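Local atomic coordinates of fructuronate-tagaturonate epimerase UxaE from Cohnella laeviribosi in complex with 1 glycerol (Cohnella laeviribosi, PDB entry 6IL9), a protein that probably interconverts the sugar acids tagaturonate and fructuronate by epimerisation, using a TIM-barrel domain that binds a zinc ion. Residues P105-T110 with E473-R477; G97-G101 with E127-R133; V199-Y203 with M238-L242; G307-K311 with Y405-T409. All coordinates share one frame; numbering follows the deposited sequence.

Contact 1 of 4, residues P105-T110 with E473-R477; sequences PGHVQT and EAALR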
loop_
_atom_site.group_PDB
_atom_site.type_symbol
_atom_site.label_atom_id
_atom_site.label_comp_id
_atom_site.label_asym_id
_atom_site.label_seq_id
_atom_site.Cartn_x
_atom_site.Cartn_y
_atom_site.Cartn_z
ATOM N N PRO A 105 -8.962 -10.649 -4.271
ATOM C CA PRO A 105 -9.990 -10.808 -5.316
ATOM C C PRO A 105 -10.898 -9.603 -5.459
ATOM O O PRO A 105 -11.142 -9.149 -6.587
ATOM C CB PRO A 105 -10.756 -12.055 -4.860
ATOM C CG PRO A 105 -9.743 -12.831 -4.063
ATOM C CD PRO A 105 -8.947 -11.784 -3.328
ATOM N N GLY A 106 -11.402 -9.075 -4.344
ATOM C CA GLY A 106 -12.207 -7.863 -4.402
ATOM C C GLY A 106 -11.455 -6.707 -5.032
ATOM O O GLY A 106 -12.026 -5.930 -5.800
ATOM N N HIS A 107 -10.159 -6.584 -4.720
ATOM C CA HIS A 107 -9.330 -5.544 -5.330
ATOM C C HIS A 107 -9.231 -5.725 -6.834
ATOM O O HIS A 107 -9.355 -4.758 -7.594
ATOM C CB HIS A 107 -7.941 -5.547 -4.698
ATOM C CG HIS A 107 -7.902 -4.864 -3.371
ATOM N ND1 HIS A 107 -6.920 -5.099 -2.436
ATOM C CD2 HIS A 107 -8.738 -3.951 -2.823
ATOM C CE1 HIS A 107 -7.146 -4.348 -1.371
ATOM N NE2 HIS A 107 -8.240 -3.639 -1.582
ATOM N N VAL A 108 -8.997 -6.960 -7.277
ATOM C CA VAL A 108 -8.941 -7.251 -8.706
ATOM C C VAL A 108 -10.276 -6.932 -9.377
ATOM O O VAL A 108 -10.320 -6.323 -10.455
ATOM C CB VAL A 108 -8.538 -8.717 -8.933
ATOM C CG1 VAL A 108 -8.684 -9.059 -10.411
ATOM C CG2 VAL A 108 -7.111 -8.953 -8.446
ATOM N N GLN A 109 -11.384 -7.359 -8.759
ATOM C CA GLN A 109 -12.708 -7.066 -9.307
ATOM C C GLN A 109 -12.932 -5.572 -9.484
ATOM O O GLN A 109 -13.648 -5.154 -10.408
ATOM C CB GLN A 109 -13.801 -7.645 -8.401
ATOM C CG GLN A 109 -13.828 -9.169 -8.369
ATOM C CD GLN A 109 -14.426 -9.678 -7.081
ATOM O OE1 GLN A 109 -15.027 -8.914 -6.327
ATOM N NE2 GLN A 109 -14.248 -10.964 -6.807
ATOM N N THR A 110 -12.322 -4.757 -8.621
ATOM C CA THR A 110 -12.508 -3.312 -8.683
ATOM C C THR A 110 -11.737 -2.686 -9.841
ATOM O O THR A 110 -12.258 -1.799 -10.523
ATOM C CB THR A 110 -12.084 -2.674 -7.360
ATOM O OG1 THR A 110 -12.820 -3.282 -6.286
ATOM C CG2 THR A 110 -12.365 -1.162 -7.387
ATOM N N GLU A 473 -16.317 -8.637 -0.641
ATOM C CA GLU A 473 -15.871 -8.220 -1.964
ATOM C C GLU A 473 -16.794 -7.173 -2.563
ATOM O O GLU A 473 -16.320 -6.259 -3.249
ATOM C CB GLU A 473 -15.734 -9.446 -2.855
ATOM C CG GLU A 473 -14.627 -10.311 -2.316
ATOM C CD GLU A 473 -14.468 -11.618 -3.018
ATOM O OE1 GLU A 473 -15.245 -11.909 -3.955
ATOM O OE2 GLU A 473 -13.548 -12.362 -2.611
ATOM N N ALA A 474 -18.099 -7.247 -2.278
ATOM C CA ALA A 474 -18.999 -6.187 -2.731
ATOM C C ALA A 474 -18.659 -4.873 -2.054
ATOM O O ALA A 474 -18.751 -3.800 -2.666
ATOM C CB ALA A 474 -20.455 -6.557 -2.444
ATOM N N ALA A 475 -18.278 -4.939 -0.780
ATOM C CA ALA A 475 -17.895 -3.727 -0.068
ATOM C C ALA A 475 -16.620 -3.127 -0.650
ATOM O O ALA A 475 -16.517 -1.904 -0.799
ATOM C CB ALA A 475 -17.725 -4.029 1.416
ATOM N N LEU A 476 -15.630 -3.967 -0.981
ATOM C CA LEU A 476 -14.411 -3.432 -1.581
ATOM C C LEU A 476 -14.697 -2.814 -2.942
ATOM O O LEU A 476 -14.207 -1.717 -3.247
ATOM C CB LEU A 476 -13.354 -4.531 -1.699
ATOM C CG LEU A 476 -12.816 -5.061 -0.372
ATOM C CD1 LEU A 476 -11.975 -6.284 -0.643
ATOM C CD2 LEU A 476 -12.011 -3.990 0.390
ATOM N N ARG A 477 -15.493 -3.498 -3.776
ATOM C CA ARG A 477 -15.839 -2.945 -5.082
ATOM C C ARG A 477 -16.474 -1.572 -4.937
ATOM O O ARG A 477 -16.128 -0.634 -5.669
ATOM C CB ARG A 477 -16.781 -3.894 -5.823
ATOM C CG ARG A 477 -16.079 -5.172 -6.247
ATOM C CD ARG A 477 -16.928 -5.970 -7.239
ATOM N NE ARG A 477 -18.256 -6.272 -6.709
ATOM C CZ ARG A 477 -18.584 -7.408 -6.098
ATOM N NH1 ARG A 477 -17.681 -8.360 -5.918
ATOM N NH2 ARG A 477 -19.825 -7.600 -5.665
HETATM O O HOH W 1 -11.441 -10.253 -1.749
#
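The amide of Gln109 stands between Arg477 and Glu473, neighbours one turn apart on the other helix, and meets each with a different end. Its OE1 accepts a hydrogen bond from Arg477 NH1 at 2.7 Å; the oxygen lies in the plane of the guanidinium, at its edge, yet the donor sits above the amide carbonyl plane, the two flat groups being 44° apart. A bend at chi3 (-56°) carries NH1 back to the amide. On the other end, Gln109 NE2 points almost straight at Glu473 OE1, 3.2 Å away, meeting the carboxylate from above its plane, and Glu149 takes a second bond from the same nitrogen. The other Glu473 oxygen, OE2, lies 3.6 Å from Pro105 CB, and a water links it to Gly106 N. Gly106 suits its place because a CB would run into Leu476 CD1, which lies 4.1 Å from Gly106 CA. Beyond it the His107 ring meets Leu476 CD2 obliquely while its NE2 bonds to Asn371. A neutral amide thus spans two opposite charges, donating to the acid and accepting from the base, which fixes its rotation and relates helices 104-111 and 469-487 through directional bonds as well as packing.

Contact 2 of 4, residues G97-G101 with E127-R133; sequences GDRLG and ELALTGR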
loop_
_atom_site.group_PDB
_atom_site.type_symbol
_atom_site.label_atom_id
_atom_site.label_comp_id
_atom_site.label_asym_id
_atom_site.label_seq_id
_atom_site.Cartn_x
_atom_site.Cartn_y
_atom_site.Cartn_z
ATOM N N GLY A 97 -3.043 -2.129 -0.457
ATOM C CA GLY A 97 -2.474 -2.872 0.655
ATOM C C GLY A 97 -3.509 -3.737 1.354
ATOM O O GLY A 97 -4.667 -3.349 1.535
ATOM N N ASP A 98 -3.069 -4.913 1.774
ATOM C CA ASP A 98 -3.956 -5.918 2.350
ATOM C C ASP A 98 -3.269 -6.488 3.589
ATOM O O ASP A 98 -2.364 -7.320 3.477
ATOM C CB ASP A 98 -4.264 -6.997 1.323
ATOM C CG ASP A 98 -5.229 -8.038 1.841
ATOM O OD1 ASP A 98 -5.743 -7.891 2.980
ATOM O OD2 ASP A 98 -5.465 -9.011 1.103
ATOM N N ARG A 99 -3.716 -6.037 4.760
ATOM C CA ARG A 99 -3.186 -6.464 6.048
ATOM C C ARG A 99 -3.625 -7.865 6.421
ATOM O O ARG A 99 -3.059 -8.445 7.353
ATOM C CB ARG A 99 -3.635 -5.496 7.144
ATOM C CG ARG A 99 -3.079 -4.119 6.967
ATOM C CD ARG A 99 -3.752 -3.109 7.865
ATOM N NE ARG A 99 -2.980 -1.870 7.891
ATOM C CZ ARG A 99 -3.302 -0.810 8.620
ATOM N NH1 ARG A 99 -4.399 -0.826 9.368
ATOM N NH2 ARG A 99 -2.527 0.266 8.586
ATOM N N LEU A 100 -4.615 -8.402 5.717
ATOM C CA LEU A 100 -5.275 -9.648 6.077
ATOM C C LEU A 100 -4.983 -10.784 5.119
ATOM O O LEU A 100 -5.059 -11.948 5.523
ATOM C CB LEU A 100 -6.793 -9.439 6.142
ATOM C CG LEU A 100 -7.266 -8.312 7.059
ATOM C CD1 LEU A 100 -8.759 -8.081 6.867
ATOM C CD2 LEU A 100 -6.945 -8.651 8.515
ATOM N N GLY A 101 -4.667 -10.481 3.864
ATOM C CA GLY A 101 -4.485 -11.523 2.878
ATOM C C GLY A 101 -5.749 -12.033 2.215
ATOM O O GLY A 101 -5.678 -13.043 1.497
ATOM N N GLU A 127 3.723 -3.000 9.270
ATOM C CA GLU A 127 2.522 -3.816 9.112
ATOM C C GLU A 127 2.835 -5.303 9.221
ATOM O O GLU A 127 2.057 -6.064 9.805
ATOM C CB GLU A 127 1.860 -3.518 7.772
ATOM C CG GLU A 127 0.997 -2.286 7.788
ATOM C CD GLU A 127 0.559 -1.868 6.396
ATOM O OE1 GLU A 127 1.425 -1.738 5.495
ATOM O OE2 GLU A 127 -0.659 -1.668 6.200
ATOM N N LEU A 128 3.950 -5.742 8.632
ATOM C CA LEU A 128 4.350 -7.138 8.784
ATOM C C LEU A 128 4.594 -7.475 10.247
ATOM O O LEU A 128 4.161 -8.526 10.732
ATOM C CB LEU A 128 5.609 -7.424 7.973
ATOM C CG LEU A 128 5.510 -7.276 6.455
ATOM C CD1 LEU A 128 6.877 -7.524 5.830
ATOM C CD2 LEU A 128 4.453 -8.221 5.893
ATOM N N ALA A 129 5.283 -6.588 10.966
ATOM C CA ALA A 129 5.608 -6.846 12.367
ATOM C C ALA A 129 4.357 -6.876 13.239
ATOM O O ALA A 129 4.246 -7.707 14.148
ATOM C CB ALA A 129 6.594 -5.790 12.867
ATOM N N LEU A 130 3.400 -5.986 12.977
ATOM C CA LEU A 130 2.193 -5.916 13.790
ATOM C C LEU A 130 1.194 -7.018 13.471
ATOM O O LEU A 130 0.334 -7.313 14.308
ATOM C CB LEU A 130 1.514 -4.553 13.617
ATOM C CG LEU A 130 2.252 -3.328 14.174
ATOM C CD1 LEU A 130 1.381 -2.081 14.119
ATOM C CD2 LEU A 130 2.714 -3.596 15.598
ATOM N N THR A 131 1.271 -7.623 12.282
ATOM C CA THR A 131 0.377 -8.706 11.894
ATOM C C THR A 131 1.031 -10.080 11.981
ATOM O O THR A 131 0.329 -11.086 11.843
ATOM C CB THR A 131 -0.147 -8.509 10.453
ATOM O OG1 THR A 131 0.950 -8.479 9.525
ATOM C CG2 THR A 131 -0.963 -7.214 10.320
ATOM N N GLY A 132 2.346 -10.145 12.175
ATOM C CA GLY A 132 3.035 -11.421 12.173
ATOM C C GLY A 132 3.118 -12.088 10.822
ATOM O O GLY A 132 3.198 -13.320 10.746
ATOM N N ARG A 133 3.098 -11.313 9.747
ATOM C CA ARG A 133 3.171 -11.846 8.396
ATOM C C ARG A 133 4.539 -11.559 7.797
ATOM O O ARG A 133 5.336 -10.802 8.348
ATOM C CB ARG A 133 2.057 -11.254 7.526
ATOM C CG ARG A 133 0.678 -11.543 8.084
ATOM C CD ARG A 133 -0.386 -10.830 7.280
ATOM N NE ARG A 133 -0.656 -11.520 6.025
ATOM C CZ ARG A 133 -0.872 -10.901 4.868
ATOM N NH1 ARG A 133 -0.826 -9.568 4.810
ATOM N NH2 ARG A 133 -1.128 -11.615 3.772
HETATM O O HOH W 2 -1.784 -9.490 1.888
HETATM O O HOH W 3 -0.656 1.206 6.346
#
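Asp98 to Gly101 form an irregular loop that faces helix 125-131 at Glu127 and Thr131, and Arg133 just past its end; the nearest alpha carbons, Arg99 CA and Glu127 CA, are 7.0 Å apart. Asp98 OD1 receives Leu100 N in an Asx turn and Gly101 N more weakly, while its OD2 holds Ala103 N. Gly101 has positive phi (84°), as does Gly132, where the other segment leaves its helix, so glycine fits both. Arg99 runs extended to NE, which donates to the anti lone pair of Glu127 OE2 at 2.9 Å, a nearly straight hydrogen bond (177°) within a salt bridge. The carboxylate is turned 85° from the guanidinium, and a water bound to Arg99 NH2 also reaches OE2, weakly. Arg99 NH1 goes to His439 O, Tyr442 adds a cation-pi contact, and Glu127 OE1 takes Ser124 N. A leucine in place of Arg99 would probably leave Glu127 OE2 without its charged mate and the carboxylate less firmly oriented. At the other end the Arg133 guanidinium lays one face against the Leu100-Gly101 peptide, with Gly101 N 3.5 Å above its plane. Its NH1 makes a weak bond to Asp98 O at 3.0 Å, and a water ties NH2 to the same carbonyl. The loop follows barrel strand 93-96 and the helix follows strand 117-124: this is the C-terminal mouth of a TIM barrel, where such enzymes carry their active sites.

Contact 3 of 4, residues V199-Y203 with M238-L242; sequences VKRKY and MRDVL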
loop_
_atom_site.group_PDB
_atom_site.type_symbol
_atom_site.label_atom_id
_atom_site.label_comp_id
_atom_site.label_asym_id
_atom_site.label_seq_id
_atom_site.Cartn_x
_atom_site.Cartn_y
_atom_site.Cartn_z
ATOM N N VAL A 199 20.281 28.874 10.572
ATOM C CA VAL A 199 20.380 28.187 9.285
ATOM C C VAL A 199 21.670 28.585 8.586
ATOM O O VAL A 199 22.467 27.732 8.178
ATOM C CB VAL A 199 19.153 28.493 8.404
ATOM C CG1 VAL A 199 19.489 28.256 6.935
ATOM C CG2 VAL A 199 17.968 27.657 8.827
ATOM N N LYS A 200 21.899 29.896 8.455
ATOM C CA LYS A 200 23.136 30.390 7.859
ATOM C C LYS A 200 24.368 29.868 8.592
ATOM O O LYS A 200 25.408 29.640 7.964
ATOM C CB LYS A 200 23.128 31.918 7.851
ATOM C CG LYS A 200 24.444 32.550 7.426
ATOM C CD LYS A 200 24.504 32.746 5.926
ATOM C CE LYS A 200 24.069 34.148 5.553
ATOM N NZ LYS A 200 24.944 35.172 6.187
ATOM N N ARG A 201 24.272 29.652 9.906
ATOM C CA ARG A 201 25.430 29.192 10.669
ATOM C C ARG A 201 25.702 27.712 10.425
ATOM O O ARG A 201 26.844 27.308 10.175
ATOM C CB ARG A 201 25.213 29.446 12.157
ATOM C CG ARG A 201 26.251 30.345 12.791
ATOM C CD ARG A 201 25.615 31.260 13.808
ATOM N NE ARG A 201 24.621 30.579 14.636
ATOM C CZ ARG A 201 23.497 31.152 15.055
ATOM N NH1 ARG A 201 22.632 30.478 15.803
ATOM N NH2 ARG A 201 23.236 32.402 14.706
ATOM N N LYS A 202 24.665 26.881 10.533
ATOM C CA LYS A 202 24.819 25.463 10.234
ATOM C C LYS A 202 25.213 25.262 8.775
ATOM O O LYS A 202 26.033 24.388 8.458
ATOM C CB LYS A 202 23.520 24.727 10.583
ATOM C CG LYS A 202 23.488 23.242 10.249
ATOM C CD LYS A 202 24.792 22.529 10.602
ATOM C CE LYS A 202 25.056 21.401 9.616
ATOM N NZ LYS A 202 26.041 21.776 8.557
ATOM N N TYR A 203 24.660 26.085 7.878
ATOM C CA TYR A 203 25.020 26.004 6.466
ATOM C C TYR A 203 26.507 26.267 6.254
ATOM O O TYR A 203 27.145 25.632 5.402
ATOM C CB TYR A 203 24.181 26.995 5.653
ATOM C CG TYR A 203 24.478 27.027 4.167
ATOM C CD1 TYR A 203 23.902 26.102 3.300
ATOM C CD2 TYR A 203 25.326 27.989 3.622
ATOM C CE1 TYR A 203 24.178 26.130 1.939
ATOM C CE2 TYR A 203 25.597 28.028 2.269
ATOM C CZ TYR A 203 25.016 27.097 1.432
ATOM O OH TYR A 203 25.291 27.132 0.092
ATOM N N MET A 238 19.720 27.862 1.589
ATOM C CA MET A 238 20.452 27.322 2.734
ATOM C C MET A 238 19.581 26.400 3.571
ATOM O O MET A 238 20.033 25.334 4.013
ATOM C CB MET A 238 20.981 28.459 3.611
ATOM C CG MET A 238 22.067 29.242 2.972
ATOM S SD MET A 238 22.960 30.360 4.103
ATOM C CE MET A 238 23.875 31.144 2.817
ATOM N N ARG A 239 18.341 26.806 3.838
ATOM C CA ARG A 239 17.473 25.931 4.606
ATOM C C ARG A 239 17.220 24.630 3.850
ATOM O O ARG A 239 17.299 23.545 4.433
ATOM C CB ARG A 239 16.165 26.645 4.937
ATOM C CG ARG A 239 15.369 25.946 6.008
ATOM C CD ARG A 239 14.035 26.641 6.249
ATOM N NE ARG A 239 14.198 27.979 6.817
ATOM C CZ ARG A 239 14.363 28.228 8.113
ATOM N NH1 ARG A 239 14.405 27.229 8.984
ATOM N NH2 ARG A 239 14.491 29.480 8.535
ATOM N N ASP A 240 16.935 24.720 2.547
ATOM C CA ASP A 240 16.681 23.519 1.751
ATOM C C ASP A 240 17.863 22.554 1.794
ATOM O O ASP A 240 17.676 21.342 1.939
ATOM C CB ASP A 240 16.375 23.892 0.302
ATOM C CG ASP A 240 14.933 24.311 0.093
ATOM O OD1 ASP A 240 14.093 24.033 0.975
ATOM O OD2 ASP A 240 14.652 24.911 -0.964
ATOM N N VAL A 241 19.084 23.072 1.648
ATOM C CA VAL A 241 20.264 22.210 1.703
ATOM C C VAL A 241 20.360 21.525 3.064
ATOM O O VAL A 241 20.592 20.313 3.159
ATOM C CB VAL A 241 21.534 23.017 1.370
ATOM C CG1 VAL A 241 22.800 22.163 1.570
ATOM C CG2 VAL A 241 21.473 23.545 -0.055
ATOM N N LEU A 242 20.160 22.283 4.148
ATOM C CA LEU A 242 20.277 21.693 5.479
ATOM C C LEU A 242 19.211 20.633 5.728
ATOM O O LEU A 242 19.487 19.603 6.354
ATOM C CB LEU A 242 20.187 22.785 6.542
ATOM C CG LEU A 242 21.356 23.761 6.561
ATOM C CD1 LEU A 242 21.134 24.822 7.634
ATOM C CD2 LEU A 242 22.657 23.015 6.814
#
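Met238 lays its side chain across the ring of Tyr203, and this overlap is the main fit between helices 196-204 and 234-259, whose axes pass 9.2 Å apart at 55°. The methylene CG rests 3.5 Å from the ring centroid, only 11° off the normal, a CH-pi contact; SD lies obliquely farther out and approaches Tyr203 CD2 at 3.4 Å. The unbranched chain of methionine suits the place, laying CG, SD and CE along the ring, and the bent Lys200 chain covers it from the side, CD against SD. Val199 is a forked bump: CG1 settles against Met238 CB at 3.6 Å and near Leu242 CD1, while CG2 sits over one face of the Arg239 guanidinium, whose NH1 bonds to Ala194 O. Leu242 reaches into the hollow framed by Val199, Lys202 and Tyr203, with CD1 3.2 Å from Val199 O, a snug fit, and CD2 3.5 Å from Lys202 CG. Val241 CB meets the ring edge, and Tyr203 OH is held by Glu215. Apolar bodies thus fill the seam while the polar ends of Tyr203 and Arg239 turn to other partners. The arrangement is a helix-helix packing with a Met-aromatic contact at its heart, in the long excursion between barrel strands 178-182 and 267-271, about 34 Å from the centre of the chain.

Contact 4 of 4, residues G307-K311 with Y405-T409; sequences GEFQK and YHVTT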
loop_
_atom_site.group_PDB
_atom_site.type_symbol
_atom_site.label_atom_id
_atom_site.label_comp_id
_atom_site.label_asym_id
_atom_site.label_seq_id
_atom_site.Cartn_x
_atom_site.Cartn_y
_atom_site.Cartn_z
ATOM N N GLY A 307 -1.159 20.707 5.192
ATOM C CA GLY A 307 -2.293 20.094 5.879
ATOM C C GLY A 307 -1.923 18.751 6.489
ATOM O O GLY A 307 -0.751 18.457 6.740
ATOM N N GLU A 308 -2.938 17.921 6.736
ATOM C CA GLU A 308 -2.686 16.601 7.304
ATOM C C GLU A 308 -3.440 15.511 6.556
ATOM O O GLU A 308 -4.606 15.681 6.189
ATOM C CB GLU A 308 -3.085 16.533 8.778
ATOM C CG GLU A 308 -2.383 17.538 9.654
ATOM C CD GLU A 308 -2.806 17.373 11.101
ATOM O OE1 GLU A 308 -2.666 16.251 11.626
ATOM O OE2 GLU A 308 -3.288 18.358 11.694
ATOM N N PHE A 309 -2.761 14.383 6.370
ATOM C CA PHE A 309 -3.299 13.156 5.779
ATOM C C PHE A 309 -3.232 12.081 6.851
ATOM O O PHE A 309 -2.291 11.280 6.868
ATOM C CB PHE A 309 -2.481 12.723 4.532
ATOM C CG PHE A 309 -2.842 13.441 3.258
ATOM C CD1 PHE A 309 -2.584 14.801 3.097
ATOM C CD2 PHE A 309 -3.396 12.735 2.205
ATOM C CE1 PHE A 309 -2.913 15.440 1.900
ATOM C CE2 PHE A 309 -3.738 13.364 1.009
ATOM C CZ PHE A 309 -3.492 14.726 0.865
ATOM N N GLN A 310 -4.227 12.051 7.742
ATOM C CA GLN A 310 -4.280 11.048 8.796
ATOM C C GLN A 310 -5.014 9.803 8.311
ATOM O O GLN A 310 -5.848 9.859 7.398
ATOM C CB GLN A 310 -4.986 11.590 10.036
ATOM C CG GLN A 310 -4.211 12.699 10.736
ATOM C CD GLN A 310 -4.841 13.076 12.045
ATOM O OE1 GLN A 310 -5.531 12.269 12.662
ATOM N NE2 GLN A 310 -4.599 14.305 12.491
ATOM N N LYS A 311 -4.707 8.675 8.952
ATOM C CA LYS A 311 -5.380 7.424 8.622
ATOM C C LYS A 311 -6.880 7.513 8.887
ATOM O O LYS A 311 -7.313 8.000 9.936
ATOM C CB LYS A 311 -4.806 6.271 9.450
ATOM C CG LYS A 311 -3.328 6.014 9.252
ATOM C CD LYS A 311 -2.997 5.808 7.784
ATOM C CE LYS A 311 -1.560 5.289 7.635
ATOM N NZ LYS A 311 -1.012 5.521 6.282
ATOM N N TYR A 405 1.157 5.335 14.977
ATOM C CA TYR A 405 0.477 6.134 13.970
ATOM C C TYR A 405 0.072 7.445 14.613
ATOM O O TYR A 405 -0.479 7.444 15.718
ATOM C CB TYR A 405 -0.744 5.395 13.425
ATOM C CG TYR A 405 -0.365 4.124 12.703
ATOM C CD1 TYR A 405 -0.058 4.149 11.351
ATOM C CD2 TYR A 405 -0.277 2.917 13.372
ATOM C CE1 TYR A 405 0.307 3.004 10.679
ATOM C CE2 TYR A 405 0.087 1.753 12.704
ATOM C CZ TYR A 405 0.386 1.811 11.356
ATOM O OH TYR A 405 0.756 0.679 10.655
ATOM N N HIS A 406 0.356 8.556 13.937
ATOM C CA HIS A 406 0.023 9.872 14.478
ATOM C C HIS A 406 -1.413 10.212 14.109
ATOM O O HIS A 406 -1.731 10.391 12.929
ATOM C CB HIS A 406 0.967 10.950 13.958
ATOM C CG HIS A 406 0.588 12.326 14.414
ATOM N ND1 HIS A 406 0.902 12.803 15.669
ATOM C CD2 HIS A 406 -0.120 13.307 13.804
ATOM C CE1 HIS A 406 0.425 14.030 15.804
ATOM N NE2 HIS A 406 -0.198 14.360 14.686
ATOM N N VAL A 407 -2.284 10.298 15.116
ATOM C CA VAL A 407 -3.683 10.654 14.915
ATOM C C VAL A 407 -4.096 11.658 15.985
ATOM O O VAL A 407 -3.493 11.746 17.056
ATOM C CB VAL A 407 -4.606 9.412 14.960
ATOM C CG1 VAL A 407 -4.304 8.473 13.777
ATOM C CG2 VAL A 407 -4.445 8.667 16.301
ATOM N N THR A 408 -5.142 12.434 15.690
ATOM C CA THR A 408 -5.694 13.362 16.674
ATOM C C THR A 408 -7.084 12.928 17.125
ATOM O O THR A 408 -7.938 13.760 17.442
ATOM C CB THR A 408 -5.721 14.790 16.122
ATOM O OG1 THR A 408 -6.386 14.814 14.852
ATOM C CG2 THR A 408 -4.298 15.333 15.966
ATOM N N THR A 409 -7.304 11.616 17.163
ATOM C CA THR A 409 -8.582 11.024 17.533
ATOM C C THR A 409 -9.126 11.580 18.839
ATOM O O THR A 409 -8.412 11.660 19.844
ATOM C CB THR A 409 -8.390 9.522 17.677
ATOM O OG1 THR A 409 -7.635 9.037 16.554
ATOM C CG2 THR A 409 -9.715 8.800 17.779
HETATM O O HOH W 4 -1.448 16.692 14.077
HETATM O O HOH W 5 -8.458 12.989 14.138
HETATM O O HOH W 6 -2.472 8.815 10.740
#
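Gln310 and Thr408 join two loops of the TIM-barrel enzyme: one follows the sixth barrel strand, 300-302, and the other leads from helix 384-402 towards helix 432-440. The close part is the buried Gln310 amide, which the extended chain carries to the Thr408 backbone. Its OE1 accepts Thr408 N at 3.1 Å, with the donor tilted from the carbonyl plane, and lies 3.3 Å from Val407 CA. Its NE2 donates nearly in the amide plane to Thr408 OG1 at 3.0 Å and to Glu308 OE1 at 2.9 Å. With Gln436 also bonding to OE1, both ends of the amide are used twice by protein atoms, which settles its flip. Glutamine suits a place that needs donor and acceptor side by side. A leucine here would probably leave Thr408 N and Glu308 OE1 without these mates and let the 405-409 loop shift. Lys311 touches more lightly: its CE passes obliquely by Tyr405 CD1, at 4.2 Å, while its NZ bonds to Ser344 and to a glycerol; Tyr405 OH meets Tyr442. On the looser side water does the joining. The exposed His406 ring stays 4.4 Å from Glu308 OE1, measured to its NE2, and a water at the ring edge, in its plane, bridges these two atoms. A second bridging water accepts from Lys311 N at 2.9 Å and donates to His406 O at 2.8 Å.

Contact 2 touches both contact 1 and contact 4, which do not touch each other. Contacts 1 and 2, with centres about 19 Å apart, meet where His107 CE1 lies 3.9 Å from Gly97 O, and Asn371 bonds to both residues. Contacts 2 and 4 meet at Arg99 NH2 and Tyr405 OH, 3.9 Å apart, with Tyr442 serving both. These two lie near the zinc site of His161, Asp273 and His343 and probably border the substrate pocket, where a glycerol, probably from the crystallisation liquor, is bound: the Lys311 side chain is about 3 Å from the glycerol and 6 Å from the zinc ion, the Glu127 side chain about 5 Å and 9 Å respectively. Contact 3 stands apart, its centre about 49 Å from that of contact 1.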